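Local coordinates for protein antigen 43 (Escherichia coli, PDB 4KH3) that mediates self-association between bacterial cells, driving clumping and probably biofilm formation, as a surface-displayed autotransporter passenger domain, at residues 95-100 with 106-111; 241-246 with 295-300; 272-277 with 281-286. All blocks are in the same frame, centred on the assembly; numbering follows the deposited sequence.

Contact 1 (95-100 with 106-111)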
ATOM      1  N   GLY A  95     -26.788  -5.756 -28.634  1.00 18.98           N
ATOM      2  CA  GLY A  95     -26.209  -5.248 -29.862  1.00 20.78           C
ATOM      3  C   GLY A  95     -24.988  -4.382 -29.616  1.00 20.45           C
ATOM      4  O   GLY A  95     -24.111  -4.725 -28.817  1.00 22.61           O
ATOM      5  N   LEU A  96     -24.932  -3.257 -30.315  1.00 13.87           N
ATOM      6  CA  LEU A  96     -23.815  -2.341 -30.228  1.00 18.72           C
ATOM      7  C   LEU A  96     -24.284  -1.023 -29.650  1.00 22.18           C
ATOM      8  O   LEU A  96     -25.295  -0.472 -30.090  1.00 16.88           O
ATOM      9  CB  LEU A  96     -23.239  -2.080 -31.622  1.00 14.25           C
ATOM     10  CG  LEU A  96     -22.152  -1.012 -31.742  1.00 19.77           C
ATOM     11  CD1 LEU A  96     -20.863  -1.444 -30.998  1.00 15.61           C
ATOM     12  CD2 LEU A  96     -21.855  -0.713 -33.213  1.00 11.31           C
ATOM     13  N   ALA A  97     -23.548  -0.517 -28.670  1.00 18.53           N
ATOM     14  CA  ALA A  97     -23.782   0.840 -28.189  1.00 16.61           C
ATOM     15  C   ALA A  97     -22.505   1.648 -28.282  1.00 15.16           C
ATOM     16  O   ALA A  97     -21.432   1.185 -27.875  1.00 17.96           O
ATOM     17  CB  ALA A  97     -24.321   0.832 -26.754  1.00 12.69           C
ATOM     18  N   VAL A  98     -22.611   2.853 -28.827  1.00 13.59           N
ATOM     19  CA  VAL A  98     -21.447   3.718 -28.951  1.00 13.44           C
ATOM     20  C   VAL A  98     -21.641   5.042 -28.220  1.00 15.05           C
ATOM     21  O   VAL A  98     -22.666   5.704 -28.367  1.00 19.74           O
ATOM     22  CB  VAL A  98     -21.088   3.981 -30.424  1.00 16.74           C
ATOM     23  CG1 VAL A  98     -19.819   4.775 -30.506  1.00 12.60           C
ATOM     24  CG2 VAL A  98     -20.899   2.669 -31.166  1.00 14.21           C
ATOM     25  N   ASN A  99     -20.644   5.413 -27.430  1.00 17.77           N
ATOM     26  CA  ASN A  99     -20.636   6.678 -26.693  1.00 17.23           C
ATOM     27  C   ASN A  99     -21.846   6.862 -25.787  1.00 16.69           C
ATOM     28  O   ASN A  99     -22.563   7.854 -25.852  1.00 18.32           O
ATOM     29  CB  ASN A  99     -20.416   7.877 -27.623  1.00 18.02           C
ATOM     30  CG  ASN A  99     -18.968   7.974 -28.105  1.00 26.04           C
ATOM     31  OD1 ASN A  99     -18.633   8.782 -28.977  1.00 21.24           O
ATOM     32  ND2 ASN A  99     -18.106   7.136 -27.537  1.00 13.22           N
ATOM     33  N   THR A 100     -22.064   5.869 -24.944  1.00 16.43           N
ATOM     34  CA  THR A 100     -23.071   5.935 -23.912  1.00 18.43           C
ATOM     35  C   THR A 100     -22.533   6.743 -22.719  1.00 19.85           C
ATOM     36  O   THR A 100     -21.333   6.732 -22.437  1.00 21.71           O
ATOM     37  CB  THR A 100     -23.402   4.529 -23.469  1.00 18.46           C
ATOM     38  OG1 THR A 100     -23.716   3.740 -24.626  1.00 19.32           O
ATOM     39  CG2 THR A 100     -24.568   4.527 -22.495  1.00 15.63           C
ATOM     40  N   GLY A 106     -27.397   5.447 -13.526  1.00 23.17           N
ATOM     41  CA  GLY A 106     -27.747   4.920 -14.833  1.00 19.31           C
ATOM     42  C   GLY A 106     -26.974   3.636 -15.066  1.00 22.06           C
ATOM     43  O   GLY A 106     -25.818   3.520 -14.668  1.00 19.12           O
ATOM     44  N   GLU A 107     -27.622   2.663 -15.694  1.00 19.05           N
ATOM     45  CA  GLU A 107     -27.032   1.356 -15.853  1.00 17.92           C
ATOM     46  C   GLU A 107     -26.975   0.913 -17.297  1.00 16.46           C
ATOM     47  O   GLU A 107     -27.835   1.257 -18.113  1.00 15.82           O
ATOM     48  CB  GLU A 107     -27.829   0.315 -15.065  1.00 20.99           C
ATOM     49  CG  GLU A 107     -27.856   0.550 -13.592  1.00 21.28           C
ATOM     50  CD  GLU A 107     -28.416  -0.631 -12.847  1.00 25.88           C
ATOM     51  OE1 GLU A 107     -27.703  -1.645 -12.714  1.00 31.09           O
ATOM     52  OE2 GLU A 107     -29.578  -0.557 -12.399  1.00 40.97           O
ATOM     53  N   GLN A 108     -25.955   0.117 -17.590  1.00 11.78           N
ATOM     54  CA  GLN A 108     -25.814  -0.530 -18.875  1.00 13.35           C
ATOM     55  C   GLN A 108     -25.418  -1.966 -18.618  1.00 17.91           C
ATOM     56  O   GLN A 108     -24.366  -2.217 -18.026  1.00 15.56           O
ATOM     57  CB  GLN A 108     -24.734   0.159 -19.704  1.00 14.99           C
ATOM     58  CG  GLN A 108     -24.490  -0.465 -21.073  1.00 11.25           C
ATOM     59  CD  GLN A 108     -23.484   0.334 -21.877  1.00 16.66           C
ATOM     60  OE1 GLN A 108     -22.367   0.575 -21.428  1.00 15.34           O
ATOM     61  NE2 GLN A 108     -23.890   0.780 -23.059  1.00 15.58           N
ATOM     62  N   TRP A 109     -26.271  -2.900 -19.036  1.00 12.51           N
ATOM     63  CA  TRP A 109     -25.964  -4.314 -18.929  1.00 16.85           C
ATOM     64  C   TRP A 109     -25.552  -4.828 -20.288  1.00 18.20           C
ATOM     65  O   TRP A 109     -26.361  -4.869 -21.219  1.00 21.99           O
ATOM     66  CB  TRP A 109     -27.166  -5.116 -18.421  1.00 19.50           C
ATOM     67  CG  TRP A 109     -27.763  -4.566 -17.166  1.00 27.08           C
ATOM     68  CD1 TRP A 109     -27.358  -4.815 -15.888  1.00 25.36           C
ATOM     69  CD2 TRP A 109     -28.879  -3.666 -17.067  1.00 19.63           C
ATOM     70  NE1 TRP A 109     -28.154  -4.125 -14.998  1.00 26.40           N
ATOM     71  CE2 TRP A 109     -29.086  -3.417 -15.694  1.00 22.46           C
ATOM     72  CE3 TRP A 109     -29.718  -3.068 -18.002  1.00 18.94           C
ATOM     73  CZ2 TRP A 109     -30.109  -2.585 -15.242  1.00 27.06           C
ATOM     74  CZ3 TRP A 109     -30.730  -2.237 -17.548  1.00 23.05           C
ATOM     75  CH2 TRP A 109     -30.917  -2.005 -16.178  1.00 29.05           C
ATOM     76  N   VAL A 110     -24.285  -5.215 -20.400  1.00 19.21           N
ATOM     77  CA  VAL A 110     -23.749  -5.738 -21.648  1.00 16.38           C
ATOM     78  C   VAL A 110     -23.859  -7.252 -21.645  1.00 22.11           C
ATOM     79  O   VAL A 110     -23.080  -7.930 -20.965  1.00 21.94           O
ATOM     80  CB  VAL A 110     -22.267  -5.369 -21.820  1.00 21.95           C
ATOM     81  CG1 VAL A 110     -21.811  -5.686 -23.236  1.00 14.05           C
ATOM     82  CG2 VAL A 110     -22.046  -3.903 -21.490  1.00 16.77           C
ATOM     83  N   HIS A 111     -24.819  -7.776 -22.403  1.00 20.65           N
ATOM     84  CA  HIS A 111     -25.056  -9.217 -22.448  1.00 17.32           C
ATOM     85  C   HIS A 111     -24.121  -9.920 -23.425  1.00 20.85           C
ATOM     86  O   HIS A 111     -23.375  -9.262 -24.164  1.00 19.41           O
ATOM     87  CB  HIS A 111     -26.531  -9.500 -22.779  1.00 14.12           C
ATOM     88  CG  HIS A 111     -27.481  -8.965 -21.751  1.00 18.91           C
ATOM     89  ND1 HIS A 111     -27.675  -9.570 -20.527  1.00 25.25           N
ATOM     90  CD2 HIS A 111     -28.244  -7.844 -21.737  1.00 24.98           C
ATOM     91  CE1 HIS A 111     -28.535  -8.859 -19.816  1.00 24.64           C
ATOM     92  NE2 HIS A 111     -28.889  -7.808 -20.526  1.00 22.00           N
TER
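Gln108 reaches across the interior of the beta-helix to Thr100 and Ala97, and its amide nitrogen makes the closest approaches between 95-100 and 106-111. With CG anti to the backbone N (chi1 179°) and the chain extended beyond it, the side chain projects straight off strand 107-110, while the side chain of Thr100 comes from the opposite direction. Gln108 NE2 ends 3.4 Å from Thr100 OG1, a weak hydrogen bond that is long and bent, with an N-H...O angle of 128°. CG2 of Thr100 sits 3.8 Å from Gln108 NE2. Ala97 adds its methyl, CB lying 3.7 Å from Gln108 NE2.

The firmer grip on the buried amide comes from other residues: NE2 donates to Gln91 OE1, and OE1 accepts from Gln127 NE2 and is also hydrogen-bonded to Thr119 OG1. Gln91, Gln108 and Gln127 thus form an amide ladder along successive turns. Strand 107-110 runs parallel between strands 90-93 and 126-129, strand 96-98 lies parallel between 79-81 and 115-117, and Gln108 spans the interior between these two walls of the solenoid.

Contact 2 (241-246 with 295-300)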
ATOM      1  N   ILE A 241       8.229  -2.511 -11.833  1.00 17.01           N
ATOM      2  CA  ILE A 241       8.102  -1.467 -10.841  1.00 15.70           C
ATOM      3  C   ILE A 241       9.042  -0.346 -11.240  1.00 20.53           C
ATOM      4  O   ILE A 241      10.262  -0.521 -11.256  1.00 23.45           O
ATOM      5  CB  ILE A 241       8.531  -1.953  -9.450  1.00 19.00           C
ATOM      6  CG1 ILE A 241       7.958  -3.338  -9.142  1.00 19.83           C
ATOM      7  CG2 ILE A 241       8.128  -0.946  -8.381  1.00 16.99           C
ATOM      8  CD1 ILE A 241       8.617  -3.993  -7.927  1.00 15.11           C
ATOM      9  N   ASN A 242       8.488   0.809 -11.569  1.00 21.00           N
ATOM     10  CA  ASN A 242       9.332   1.959 -11.866  1.00 23.23           C
ATOM     11  C   ASN A 242       9.605   2.811 -10.641  1.00 24.60           C
ATOM     12  O   ASN A 242       9.134   2.503  -9.538  1.00 19.84           O
ATOM     13  CB  ASN A 242       8.744   2.785 -12.999  1.00 21.47           C
ATOM     14  CG  ASN A 242       9.016   2.165 -14.343  1.00 29.68           C
ATOM     15  OD1 ASN A 242      10.109   1.666 -14.584  1.00 28.08           O
ATOM     16  ND2 ASN A 242       8.018   2.163 -15.219  1.00 24.98           N
ATOM     17  N   GLN A 243      10.370   3.880 -10.832  1.00 20.18           N
ATOM     18  CA  GLN A 243      10.739   4.731  -9.720  1.00 20.81           C
ATOM     19  C   GLN A 243       9.507   5.234  -8.967  1.00 25.88           C
ATOM     20  O   GLN A 243       8.599   5.817  -9.563  1.00 26.55           O
ATOM     21  CB  GLN A 243      11.587   5.903 -10.206  1.00 28.93           C
ATOM     22  CG  GLN A 243      12.303   6.609  -9.065  1.00 38.50           C
ATOM     23  CD  GLN A 243      12.834   7.971  -9.446  1.00 38.87           C
ATOM     24  OE1 GLN A 243      12.852   8.344 -10.620  1.00 42.09           O
ATOM     25  NE2 GLN A 243      13.266   8.729  -8.447  1.00 47.14           N
ATOM     26  N   LYS A 244       9.479   4.978  -7.660  1.00 24.17           N
ATOM     27  CA  LYS A 244       8.389   5.413  -6.768  1.00 25.89           C
ATOM     28  C   LYS A 244       7.038   4.718  -6.997  1.00 22.51           C
ATOM     29  O   LYS A 244       6.012   5.139  -6.458  1.00 24.85           O
ATOM     30  CB  LYS A 244       8.248   6.945  -6.733  1.00 25.65           C
ATOM     31  CG  LYS A 244       9.205   7.611  -5.734  1.00 43.20           C
ATOM     32  CD  LYS A 244       9.499   9.073  -6.078  1.00 63.05           C
ATOM     33  CE  LYS A 244      10.817   9.553  -5.448  1.00 57.89           C
ATOM     34  NZ  LYS A 244      10.771   9.614  -3.950  1.00 46.34           N
ATOM     35  N   GLY A 245       7.050   3.652  -7.791  1.00 14.51           N
ATOM     36  CA  GLY A 245       5.934   2.724  -7.825  1.00 15.59           C
ATOM     37  C   GLY A 245       6.184   1.672  -6.764  1.00 18.07           C
ATOM     38  O   GLY A 245       7.313   1.495  -6.305  1.00 19.09           O
ATOM     39  N   LYS A 246       5.137   0.974  -6.352  1.00 22.83           N
ATOM     40  CA  LYS A 246       5.296  -0.018  -5.305  1.00 16.05           C
ATOM     41  C   LYS A 246       4.570  -1.305  -5.636  1.00 20.20           C
ATOM     42  O   LYS A 246       3.379  -1.294  -5.969  1.00 17.89           O
ATOM     43  CB  LYS A 246       4.804   0.525  -3.967  1.00 16.79           C
ATOM     44  CG  LYS A 246       4.738  -0.523  -2.864  1.00 13.33           C
ATOM     45  CD  LYS A 246       4.101   0.058  -1.605  1.00 18.03           C
ATOM     46  CE  LYS A 246       4.896   1.244  -1.086  1.00 17.39           C
ATOM     47  NZ  LYS A 246       4.338   1.828   0.175  1.00 24.01           N
ATOM     48  N   LEU A 295      15.833  -2.803  -1.216  1.00 18.43           N
ATOM     49  CA  LEU A 295      14.764  -2.105  -0.529  1.00 22.08           C
ATOM     50  C   LEU A 295      15.002  -0.610  -0.490  1.00 24.20           C
ATOM     51  O   LEU A 295      15.880  -0.144   0.224  1.00 24.66           O
ATOM     52  CB  LEU A 295      14.669  -2.607   0.909  1.00 24.86           C
ATOM     53  CG  LEU A 295      14.332  -4.080   1.115  1.00 29.56           C
ATOM     54  CD1 LEU A 295      14.489  -4.424   2.603  1.00 26.89           C
ATOM     55  CD2 LEU A 295      12.930  -4.373   0.629  1.00 16.52           C
ATOM     56  N   GLU A 296      14.202   0.145  -1.234  1.00 30.89           N
ATOM     57  CA  GLU A 296      14.302   1.602  -1.216  1.00 29.02           C
ATOM     58  C   GLU A 296      12.938   2.228  -1.484  1.00 25.78           C
ATOM     59  O   GLU A 296      12.020   1.540  -1.922  1.00 23.68           O
ATOM     60  CB  GLU A 296      15.334   2.071  -2.244  1.00 24.28           C
ATOM     61  CG  GLU A 296      15.126   1.487  -3.640  1.00 27.07           C
ATOM     62  CD  GLU A 296      16.375   1.548  -4.513  1.00 30.32           C
ATOM     63  OE1 GLU A 296      17.442   2.008  -4.044  1.00 34.68           O
ATOM     64  OE2 GLU A 296      16.293   1.125  -5.679  1.00 34.68           O
ATOM     65  N   ASN A 297      12.801   3.519  -1.187  1.00 26.69           N
ATOM     66  CA  ASN A 297      11.606   4.283  -1.559  1.00 28.61           C
ATOM     67  C   ASN A 297      10.295   3.731  -1.045  1.00 26.07           C
ATOM     68  O   ASN A 297       9.286   3.756  -1.756  1.00 32.68           O
ATOM     69  CB  ASN A 297      11.484   4.391  -3.074  1.00 28.98           C
ATOM     70  CG  ASN A 297      12.171   5.596  -3.618  1.00 38.00           C
ATOM     71  OD1 ASN A 297      12.568   6.489  -2.865  1.00 48.15           O
ATOM     72  ND2 ASN A 297      12.309   5.649  -4.937  1.00 40.13           N
ATOM     73  N   GLY A 298      10.298   3.224   0.177  1.00 28.97           N
ATOM     74  CA  GLY A 298       9.094   2.632   0.714  1.00 20.38           C
ATOM     75  C   GLY A 298       9.143   1.121   0.673  1.00 25.92           C
ATOM     76  O   GLY A 298       8.275   0.465   1.253  1.00 22.02           O
ATOM     77  N   GLY A 299      10.149   0.567  -0.006  1.00 20.19           N
ATOM     78  CA  GLY A 299      10.360  -0.873   0.000  1.00 19.61           C
ATOM     79  C   GLY A 299      10.516  -1.392   1.423  1.00 27.83           C
ATOM     80  O   GLY A 299      10.983  -0.676   2.318  1.00 26.11           O
ATOM     81  N   ARG A 300      10.109  -2.634   1.645  1.00 23.59           N
ATOM     82  CA  ARG A 300      10.189  -3.225   2.970  1.00 20.33           C
ATOM     83  C   ARG A 300      10.133  -4.743   2.902  1.00 24.64           C
ATOM     84  O   ARG A 300       9.329  -5.304   2.156  1.00 26.73           O
ATOM     85  CB  ARG A 300       9.064  -2.707   3.855  1.00 18.25           C
ATOM     86  CG  ARG A 300       9.104  -3.253   5.284  1.00 29.92           C
ATOM     87  CD  ARG A 300       7.955  -2.686   6.118  1.00 27.78           C
ATOM     88  NE  ARG A 300       7.885  -3.302   7.433  1.00 35.74           N
ATOM     89  CZ  ARG A 300       7.773  -2.623   8.569  1.00 37.09           C
ATOM     90  NH1 ARG A 300       7.698  -1.299   8.544  1.00 31.03           N
ATOM     91  NH2 ARG A 300       7.732  -3.270   9.728  1.00 33.07           N
TER
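Asn297 and Lys244 form the closer part of this contact, where two turns on the surface of the solenoid lean against each other. Their side chains cross at about a right angle. Lys244 CG lies 3.8 Å from Asn297 ND2, so the methylene part of the lysine packs against the amide, and Gln243 CG approaches the same nitrogen at 4.2 Å. The backbone is also nearest here, with Lys244 CA and Asn297 CA 6.2 Å apart. Asn297 ND2 is held by the carbonyl of Gly263, a residue of the intervening chain, which fixes the amide beside the lysine. Lys244 bends at its last torsion (chi4 -67°), and NZ stays 3.8 Å from Asn297 OD1, too far for a hydrogen bond.

The other part is looser. Lys246 turns back at chi3 (-60°) after an extended start, bringing CE to 4.2 Å from Gly298 O, a van der Waals approach at most. No hydrogen bond or salt bridge joins the two segments directly, and the residues that touch all retain some exposure to solvent.

Each turn is closed by its own backbone bond: Gly245 N to Asn242 O at 3.0 Å, and Gly299 N to Glu296 O at 2.8 Å. The first is a type II turn and the second a type I' turn, in which Gly298 adopts a positive phi that suits a residue without a side chain. Glu296 OE1 forms a salt bridge with Arg279, and OE2 accepts from Gly263 N; Gly263 thus serves both Asn297 and Glu296 and ties the second turn to the intervening chain. Lys246 lies along strand 265-269, on Ala265 and Val267. The two turns therefore meet over the rung of 265-269 in a right-handed beta-helix, fitting the autotransporter stalk family.

Contact 3 (272-277 with 281-286)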
ATOM      1  N   ALA A 272       5.879 -14.738   1.445  1.00 21.78           N
ATOM      2  CA  ALA A 272       5.397 -14.529   0.076  1.00 28.71           C
ATOM      3  C   ALA A 272       6.345 -15.159  -0.939  1.00 25.51           C
ATOM      4  O   ALA A 272       7.460 -15.560  -0.599  1.00 24.81           O
ATOM      5  CB  ALA A 272       5.229 -13.033  -0.213  1.00 20.59           C
ATOM      6  N   THR A 273       5.901 -15.241  -2.186  1.00 18.38           N
ATOM      7  CA  THR A 273       6.760 -15.710  -3.270  1.00 19.12           C
ATOM      8  C   THR A 273       6.985 -14.595  -4.287  1.00 24.93           C
ATOM      9  O   THR A 273       6.040 -14.114  -4.909  1.00 25.64           O
ATOM     10  CB  THR A 273       6.145 -16.895  -3.998  1.00 22.21           C
ATOM     11  OG1 THR A 273       5.837 -17.917  -3.044  1.00 25.76           O
ATOM     12  CG2 THR A 273       7.123 -17.432  -5.050  1.00 14.94           C
ATOM     13  N   VAL A 274       8.233 -14.168  -4.441  1.00 21.14           N
ATOM     14  CA  VAL A 274       8.558 -13.082  -5.351  1.00 20.64           C
ATOM     15  C   VAL A 274       9.866 -13.402  -6.059  1.00 21.89           C
ATOM     16  O   VAL A 274      10.873 -13.640  -5.408  1.00 24.75           O
ATOM     17  CB  VAL A 274       8.703 -11.736  -4.588  1.00 23.32           C
ATOM     18  CG1 VAL A 274       8.855 -10.584  -5.555  1.00 23.55           C
ATOM     19  CG2 VAL A 274       7.512 -11.498  -3.670  1.00 14.49           C
ATOM     20  N   THR A 275       9.849 -13.446  -7.391  1.00 23.67           N
ATOM     21  CA  THR A 275      11.087 -13.630  -8.152  1.00 20.66           C
ATOM     22  C   THR A 275      11.228 -12.586  -9.268  1.00 24.62           C
ATOM     23  O   THR A 275      10.233 -12.152  -9.858  1.00 20.74           O
ATOM     24  CB  THR A 275      11.194 -15.047  -8.764  1.00 17.31           C
ATOM     25  OG1 THR A 275      10.103 -15.267  -9.662  1.00 18.70           O
ATOM     26  CG2 THR A 275      11.174 -16.115  -7.684  1.00 15.54           C
ATOM     27  N   GLY A 276      12.465 -12.180  -9.543  1.00 16.82           N
ATOM     28  CA  GLY A 276      12.736 -11.318 -10.678  1.00 18.34           C
ATOM     29  C   GLY A 276      14.147 -10.772 -10.729  1.00 22.76           C
ATOM     30  O   GLY A 276      15.108 -11.440 -10.335  1.00 27.30           O
ATOM     31  N   THR A 277      14.274  -9.549 -11.222  1.00 21.11           N
ATOM     32  CA  THR A 277      15.560  -8.857 -11.254  1.00 23.68           C
ATOM     33  C   THR A 277      15.410  -7.453 -10.723  1.00 18.35           C
ATOM     34  O   THR A 277      14.402  -6.795 -10.950  1.00 27.26           O
ATOM     35  CB  THR A 277      16.124  -8.751 -12.682  1.00 24.49           C
ATOM     36  OG1 THR A 277      15.085  -8.288 -13.563  1.00 34.48           O
ATOM     37  CG2 THR A 277      16.619 -10.102 -13.153  1.00 25.69           C
ATOM     38  N   GLY A 281      20.631  -7.350  -9.920  1.00 30.43           N
ATOM     39  CA  GLY A 281      20.585  -8.662 -10.546  1.00 14.83           C
ATOM     40  C   GLY A 281      19.396  -9.478 -10.086  1.00 22.68           C
ATOM     41  O   GLY A 281      18.412  -8.935  -9.574  1.00 28.28           O
ATOM     42  N   ALA A 282      19.482 -10.789 -10.269  1.00 26.70           N
ATOM     43  CA  ALA A 282      18.414 -11.691  -9.856  1.00 29.03           C
ATOM     44  C   ALA A 282      18.210 -11.598  -8.356  1.00 27.11           C
ATOM     45  O   ALA A 282      19.154 -11.348  -7.608  1.00 29.85           O
ATOM     46  CB  ALA A 282      18.735 -13.120 -10.251  1.00 14.09           C
ATOM     47  N   PHE A 283      16.965 -11.776  -7.936  1.00 20.11           N
ATOM     48  CA  PHE A 283      16.612 -11.797  -6.530  1.00 22.86           C
ATOM     49  C   PHE A 283      15.411 -12.699  -6.396  1.00 22.50           C
ATOM     50  O   PHE A 283      14.697 -12.934  -7.369  1.00 22.66           O
ATOM     51  CB  PHE A 283      16.283 -10.392  -6.000  1.00 22.89           C
ATOM     52  CG  PHE A 283      14.913  -9.887  -6.390  1.00 25.95           C
ATOM     53  CD1 PHE A 283      13.803 -10.140  -5.589  1.00 17.38           C
ATOM     54  CD2 PHE A 283      14.739  -9.145  -7.548  1.00 22.84           C
ATOM     55  CE1 PHE A 283      12.553  -9.682  -5.946  1.00 24.11           C
ATOM     56  CE2 PHE A 283      13.488  -8.676  -7.906  1.00 21.20           C
ATOM     57  CZ  PHE A 283      12.395  -8.943  -7.104  1.00 20.16           C
ATOM     58  N   SER A 284      15.184 -13.190  -5.187  1.00 22.41           N
ATOM     59  CA  SER A 284      14.087 -14.107  -4.948  1.00 21.07           C
ATOM     60  C   SER A 284      13.655 -14.105  -3.496  1.00 16.77           C
ATOM     61  O   SER A 284      14.444 -13.856  -2.595  1.00 23.21           O
ATOM     62  CB  SER A 284      14.485 -15.516  -5.348  1.00 24.35           C
ATOM     63  OG  SER A 284      15.677 -15.880  -4.680  1.00 38.82           O
ATOM     64  N   VAL A 285      12.368 -14.334  -3.298  1.00 18.91           N
ATOM     65  CA  VAL A 285      11.812 -14.662  -2.007  1.00 20.76           C
ATOM     66  C   VAL A 285      11.033 -15.925  -2.308  1.00 27.43           C
ATOM     67  O   VAL A 285       9.966 -15.883  -2.932  1.00 20.01           O
ATOM     68  CB  VAL A 285      10.864 -13.579  -1.477  1.00 23.22           C
ATOM     69  CG1 VAL A 285      10.439 -13.908  -0.065  1.00 18.83           C
ATOM     70  CG2 VAL A 285      11.533 -12.207  -1.516  1.00 23.28           C
ATOM     71  N   VAL A 286      11.608 -17.055  -1.906  1.00 26.98           N
ATOM     72  CA  VAL A 286      11.061 -18.363  -2.227  1.00 29.16           C
ATOM     73  C   VAL A 286      11.141 -19.298  -1.016  1.00 25.49           C
ATOM     74  O   VAL A 286      12.206 -19.450  -0.407  1.00 21.05           O
ATOM     75  CB  VAL A 286      11.833 -18.990  -3.409  1.00 26.76           C
ATOM     76  CG1 VAL A 286      11.501 -20.454  -3.555  1.00 29.58           C
ATOM     77  CG2 VAL A 286      11.515 -18.261  -4.683  1.00 28.76           C
TER
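Val274 and Val285 face each other as a hydrogen-bonded pair, and both of their backbone groups are satisfied reciprocally. Val274 N donates to Val285 O at 2.9 Å. In return, Val285 N bonds to Val274 O at 2.7 Å. Two residues further, Gly276 and Phe283 repeat the pattern with less regular geometry. Gly276 N meets Phe283 O at 3.2 Å, nearly straight at the hydrogen (170°) but tilted from the carbonyl plane; Phe283 N approaches Gly276 O from above that plane.

Several of these oxygens also receive CA-H contacts: Thr273 CA on Val285 O, Ser284 CA on Val274 O and Ala282 CA on Gly276 O. Near the turn, Thr277 CA makes another to Gly281 O.

The Phe283 ring swings back over the neighbouring strand, its CG placed between the backbone N and carbonyl carbon (chi1 77°). One ring face settles over the backbone N of Gly276, which has no side chain in its way, while Val274 CG1 meets the ring edge 3.8 Å from CE1. On the other face of the hairpin, Thr275 CG2 packs 3.7 Å from Val286 CG2, and Ser284 OG is hydrogen-bonded to a malonate ion, probably from the crystallisation liquor.

The alternate backbone groups of 273-277 are taken by strand 254-260, while 281-286 pairs antiparallel with 289-291 and Ala282 O accepts from Asn292 ND2. The chemistry thus implies a hairpin bonded along both outer edges, with an apolar inner face resting on Leu266 and Val258 and a more polar outer one.

How the contacts relate
Contact 1 is buried within the solenoid, contact 2 lies at its surface, and contact 3 has one face inward and the other outward. Their chemistry follows: side-chain amide and hydroxyl meet in contact 1, two turns touch without direct hydrogen bonds in contact 2, and backbone pairing dominates contact 3. Strands 96-98, 273-278 and 281-286 of contacts 1 and 3 belong to one curled set, whereas the loops of contact 2 lead into the separate parallel stack that also holds strand 107-110 of contact 1. Contact 3 is nested between 241-246 and 295-300, its nearest atoms about 6 Å from contact 2, and its hairpin interrupts the parallel coiling. Contact 1 is centred about 39 Å from contact 2.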